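Putative uncharacterized protein (Methanosarcina barkeri str. Fusaro, PDB 3P43) is a manganese-binding member of the LigD 3'-phosphoesterase superfamily, and probably trims 3' phosphate-containing ends of DNA during repair. Local coordinates at residues V53-A58 against R116-S121. Numbering follows the deposited sequence.
Sequences VLKSWA and REIVVS
The strands carrying K55 and W57 (53-59) and I118 (117-123) face each other as unpaired walls of a curled antiparallel sheet, and their backbones stay well apart: the closest CA atoms, those of K55 and I118, are 11.2 Å from one another. The contact is made by side chains alone, a small example of how a beta barrel is filled from walls that are not paired with each other. Along 53-58, alternation points K55 and W57 toward strand 117-123, with K55 at the more open side of the contact.

Side chains from both strands bridge the gap, W57 reaching further from its backbone than I118. With CG1 anti to the carbonyl carbon (chi1 -61°) and CD1 extended beyond it, the I118 methyl arrives at the edge of the W57 indole, near the ring plane. I118 CD1 lies 3.8 Å from W57 CH2. It is 3.9 Å from W57 CZ2, so the benzo end of the indole takes this buried, apolar contact. The same methyl has the aliphatic part of K55 nearby, K55 CE being 4.1 Å from I118 CD1; the lysine then bends at its last torsion (62°), and NZ forms a weak, long ion pair with E75.

Strand 53-59 is hydrogen-bonded between strands 42-50 and 70-80, while strand 117-123 lies between 98-114 and 130-135. W145 of strand 145-149 packs edge-to-face with W57.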
loop_
_atom_site.group_PDB
_atom_site.type_symbol
_atom_site.label_atom_id
_atom_site.label_comp_id
_atom_site.label_asym_id
_atom_site.label_seq_id
_atom_site.Cartn_x
_atom_site.Cartn_y
_atom_site.Cartn_z
ATOM N N VAL A 53 -10.894 -1.930 -8.077
ATOM C CA VAL A 53 -10.632 -2.377 -6.713
ATOM C C VAL A 53 -9.343 -1.772 -6.156
ATOM O O VAL A 53 -8.634 -1.044 -6.850
ATOM C CB VAL A 53 -10.590 -3.926 -6.582
ATOM C CG1 VAL A 53 -11.905 -4.537 -7.035
ATOM C CG2 VAL A 53 -9.403 -4.514 -7.348
ATOM N N LEU A 54 -9.057 -2.068 -4.894
ATOM C CA LEU A 54 -7.847 -1.586 -4.251
ATOM C C LEU A 54 -6.833 -2.714 -4.136
ATOM O O LEU A 54 -6.960 -3.584 -3.274
ATOM C CB LEU A 54 -8.167 -1.035 -2.858
ATOM C CG LEU A 54 -8.982 0.261 -2.792
ATOM C CD1 LEU A 54 -9.403 0.569 -1.358
ATOM C CD2 LEU A 54 -8.187 1.409 -3.373
ATOM N N LYS A 55 -5.830 -2.713 -5.009
ATOM C CA LYS A 55 -4.751 -3.692 -4.908
ATOM C C LYS A 55 -3.947 -3.325 -3.668
ATOM O O LYS A 55 -3.622 -2.153 -3.468
ATOM C CB LYS A 55 -3.869 -3.666 -6.161
ATOM C CG LYS A 55 -2.948 -4.879 -6.305
ATOM C CD LYS A 55 -2.095 -4.776 -7.571
ATOM C CE LYS A 55 -1.060 -5.890 -7.645
ATOM N NZ LYS A 55 -1.686 -7.240 -7.693
ATOM N N SER A 56 -3.628 -4.316 -2.838
ATOM C CA SER A 56 -3.177 -4.023 -1.477
ATOM C C SER A 56 -1.905 -4.740 -1.040
ATOM O O SER A 56 -1.655 -5.883 -1.435
ATOM C CB SER A 56 -4.299 -4.328 -0.479
ATOM O OG SER A 56 -5.415 -3.490 -0.704
ATOM N N TRP A 57 -1.119 -4.056 -0.210
ATOM C CA TRP A 57 0.097 -4.615 0.377
ATOM C C TRP A 57 0.163 -4.271 1.856
ATOM O O TRP A 57 -0.170 -3.151 2.250
ATOM C CB TRP A 57 1.354 -4.048 -0.293
ATOM C CG TRP A 57 1.571 -4.443 -1.733
ATOM C CD1 TRP A 57 2.384 -5.435 -2.197
ATOM C CD2 TRP A 57 0.989 -3.827 -2.890
ATOM N NE1 TRP A 57 2.339 -5.481 -3.572
ATOM C CE2 TRP A 57 1.490 -4.502 -4.020
ATOM C CE3 TRP A 57 0.094 -2.764 -3.079
ATOM C CZ2 TRP A 57 1.117 -4.161 -5.320
ATOM C CZ3 TRP A 57 -0.276 -2.428 -4.368
ATOM C CH2 TRP A 57 0.239 -3.120 -5.473
ATOM N N ALA A 58 0.596 -5.233 2.670
ATOM C CA ALA A 58 0.922 -4.973 4.068
ATOM C C ALA A 58 2.402 -4.600 4.194
ATOM O O ALA A 58 3.280 -5.351 3.773
ATOM C CB ALA A 58 0.618 -6.190 4.912
ATOM N N ARG A 116 5.695 -8.224 -12.268
ATOM C CA ARG A 116 6.620 -8.092 -11.141
ATOM C C ARG A 116 7.058 -6.668 -10.819
ATOM O O ARG A 116 8.013 -6.470 -10.067
ATOM C CB ARG A 116 7.876 -8.932 -11.375
ATOM C CG ARG A 116 7.712 -10.418 -11.127
ATOM C CD ARG A 116 9.081 -11.076 -10.989
ATOM N NE ARG A 116 10.034 -10.523 -11.942
ATOM C CZ ARG A 116 10.992 -9.654 -11.636
ATOM N NH1 ARG A 116 11.150 -9.242 -10.384
ATOM N NH2 ARG A 116 11.806 -9.210 -12.587
ATOM N N GLU A 117 6.382 -5.674 -11.375
ATOM C CA GLU A 117 6.824 -4.307 -11.164
ATOM C C GLU A 117 5.701 -3.305 -11.329
ATOM O O GLU A 117 4.892 -3.407 -12.251
ATOM C CB GLU A 117 7.991 -3.959 -12.093
ATOM C CG GLU A 117 8.607 -2.591 -11.818
ATOM C CD GLU A 117 9.800 -2.283 -12.720
ATOM O OE1 GLU A 117 10.121 -3.111 -13.602
ATOM O OE2 GLU A 117 10.415 -1.210 -12.547
ATOM N N ILE A 118 5.657 -2.347 -10.407
ATOM C CA ILE A 118 4.691 -1.263 -10.448
ATOM C C ILE A 118 5.387 0.046 -10.102
ATOM O O ILE A 118 6.096 0.137 -9.099
ATOM C CB ILE A 118 3.515 -1.514 -9.488
ATOM C CG1 ILE A 118 2.775 -2.792 -9.899
ATOM C CG2 ILE A 118 2.572 -0.323 -9.478
ATOM C CD1 ILE A 118 1.579 -3.138 -9.039
ATOM N N VAL A 119 5.203 1.050 -10.952
ATOM C CA VAL A 119 5.772 2.368 -10.709
ATOM C C VAL A 119 4.657 3.399 -10.786
ATOM O O VAL A 119 3.921 3.449 -11.767
ATOM C CB VAL A 119 6.855 2.721 -11.740
ATOM C CG1 VAL A 119 7.529 4.049 -11.372
ATOM C CG2 VAL A 119 7.880 1.604 -11.843
ATOM N N VAL A 120 4.532 4.216 -9.750
ATOM C CA VAL A 120 3.437 5.179 -9.668
ATOM C C VAL A 120 3.909 6.540 -9.164
ATOM O O VAL A 120 4.857 6.630 -8.391
ATOM C CB VAL A 120 2.332 4.676 -8.729
ATOM C CG1 VAL A 120 1.734 3.399 -9.260
ATOM C CG2 VAL A 120 2.893 4.463 -7.323
ATOM N N SER A 121 3.250 7.602 -9.612
ATOM C CA SER A 121 3.517 8.922 -9.064
ATOM C C SER A 121 2.410 9.286 -8.081
ATOM O O SER A 121 1.257 9.467 -8.470
ATOM C CB SER A 121 3.614 9.965 -10.172
ATOM O OG SER A 121 3.908 11.234 -9.629
#